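PDB 3T4R: phosphoprotein, which probably serves as the non-catalytic polymerase cofactor that tethers the viral polymerase to its nucleoprotein-RNA template and keeps soluble nucleoprotein from coating non-genomic RNA. Local coordinates for residues A[36-41]-A[55-60]. Numbering follows the deposited sequence.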
# COMPACT_ATOMS: atom_id res chain seq x y z
N ASP A 36 4.07 2.73 8.01
CA ASP A 36 4.19 4.19 8.18
C ASP A 36 5.41 4.81 7.44
O ASP A 36 5.40 5.96 7.10
CB ASP A 36 4.34 4.56 9.67
CG ASP A 36 3.18 4.03 10.56
OD1 ASP A 36 2.09 3.85 10.02
OD2 ASP A 36 3.35 3.78 11.79
N ASP A 37 6.48 4.05 7.28
CA ASP A 37 7.67 4.48 6.56
C ASP A 37 7.35 4.68 5.09
O ASP A 37 7.94 5.50 4.43
CB ASP A 37 8.85 3.49 6.74
CG ASP A 37 8.56 2.04 6.21
OD1 ASP A 37 9.27 1.55 5.29
OD2 ASP A 37 7.67 1.36 6.77
N ILE A 38 6.42 3.89 4.56
CA ILE A 38 6.02 4.01 3.14
C ILE A 38 5.09 5.20 2.90
O ILE A 38 5.27 5.97 1.96
CB ILE A 38 5.47 2.67 2.59
CG1 ILE A 38 6.63 1.63 2.54
CG2 ILE A 38 4.82 2.87 1.20
CD1 ILE A 38 6.24 0.33 1.96
N LEU A 39 4.13 5.39 3.82
CA LEU A 39 3.30 6.55 3.79
C LEU A 39 4.16 7.80 3.81
O LEU A 39 3.87 8.73 3.11
CB LEU A 39 2.42 6.61 5.03
CG LEU A 39 1.00 7.23 5.01
CD1 LEU A 39 0.72 7.83 6.29
CD2 LEU A 39 0.65 8.10 3.83
N ALA A 40 5.20 7.81 4.65
CA ALA A 40 6.03 8.98 4.93
C ALA A 40 6.76 9.39 3.67
O ALA A 40 7.05 10.55 3.46
CB ALA A 40 6.97 8.65 5.98
N MSE A 41 7.00 8.41 2.81
CA MSE A 41 7.68 8.64 1.52
C MSE A 41 6.92 9.63 0.66
O MSE A 41 7.52 10.41 -0.11
CB MSE A 41 7.84 7.32 0.76
CG MSE A 41 8.94 6.40 1.31
SE MSE A 41 9.22 4.78 0.18
CE MSE A 41 10.95 4.21 0.92
N GLN A 55 5.18 2.29 -5.27
CA GLN A 55 4.40 1.19 -5.83
C GLN A 55 5.21 -0.10 -5.72
O GLN A 55 4.66 -1.12 -5.32
CB GLN A 55 4.11 1.40 -7.32
CG GLN A 55 3.03 2.39 -7.65
CD GLN A 55 2.91 2.64 -9.14
OE1 GLN A 55 3.81 2.27 -9.92
NE2 GLN A 55 1.84 3.28 -9.55
N ASN A 56 6.49 -0.04 -6.09
CA ASN A 56 7.38 -1.18 -5.95
C ASN A 56 7.43 -1.69 -4.48
O ASN A 56 7.42 -2.91 -4.22
CB ASN A 56 8.78 -0.86 -6.49
CG ASN A 56 8.84 -0.82 -8.03
OD1 ASN A 56 8.08 -1.54 -8.71
ND2 ASN A 56 9.81 -0.05 -8.59
N GLU A 57 7.54 -0.78 -3.54
CA GLU A 57 7.62 -1.16 -2.13
C GLU A 57 6.34 -1.87 -1.69
O GLU A 57 6.40 -2.85 -0.95
CB GLU A 57 7.89 0.05 -1.21
CG GLU A 57 9.26 0.66 -1.37
CD GLU A 57 10.17 0.36 -0.23
OE1 GLU A 57 10.18 -0.81 0.23
OE2 GLU A 57 10.91 1.28 0.20
N ILE A 58 5.19 -1.34 -2.10
CA ILE A 58 3.89 -1.87 -1.69
C ILE A 58 3.64 -3.27 -2.32
O ILE A 58 3.12 -4.21 -1.67
CB ILE A 58 2.80 -0.90 -2.11
CG1 ILE A 58 2.83 0.32 -1.15
CG2 ILE A 58 1.41 -1.50 -1.97
CD1 ILE A 58 2.02 1.46 -1.62
N ILE A 59 3.97 -3.40 -3.58
CA ILE A 59 3.96 -4.71 -4.32
C ILE A 59 4.83 -5.75 -3.64
O ILE A 59 4.39 -6.85 -3.43
CB ILE A 59 4.38 -4.59 -5.80
CG1 ILE A 59 3.38 -3.68 -6.53
CG2 ILE A 59 4.36 -5.98 -6.45
CD1 ILE A 59 3.51 -3.66 -7.89
N GLU A 60 5.99 -5.34 -3.15
CA GLU A 60 6.81 -6.24 -2.36
C GLU A 60 6.08 -6.76 -1.11
O GLU A 60 6.16 -7.93 -0.79
CB GLU A 60 8.12 -5.59 -2.01
CG GLU A 60 9.29 -6.42 -2.36
CD GLU A 60 9.64 -6.32 -3.84
OE1 GLU A 60 9.98 -5.14 -4.25
OE2 GLU A 60 9.60 -7.42 -4.59
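The carboxylate oxygen OE2 of E57 lies against the end of selenomethionine M41, 3.0 Å from its methyl CE and 3.9 Å from SE. The spacing to the methyl is unusually short and doubtful in detail, and it is not a hydrogen bond; none joins the two segments. M41 runs out extended beyond CG and meets the glutamate chain at about a right angle. OE2 comes in at the flank of the SE-CE bond, at about 100° to it. A bend about CB-CG of E57 (chi2 -107°) carries the carboxylate to the side of M41, while CB remains against I38.

That CB receives the tip of I38, whose CD1 touches it at 3.6 Å. The two branches of I38 divide the work: with CG1 set beside the backbone N (chi1 -67°) and CD1 extended from it, one arm reaches E57, while CG2, on the carbonyl side, packs on CG1 of I58 at 4.0 Å. I38 thereby spans neighbouring residues of 55-60, and both isoleucines are buried. I38 also touches I54 and N61, and I58 joins this layer to L12 of helix 4-14 and to the loop residues L15, W17 and V34.

The short helix 36-41 runs nearly antiparallel to the long C-terminal helix 50-72, with 10.7 Å between the segment axes, and covers one face of it within the helical C-terminal domain. With no hydrogen bond or salt bridge across it, the pairing rests on hydrocarbon packing of I38 against I58 and the CB of E57.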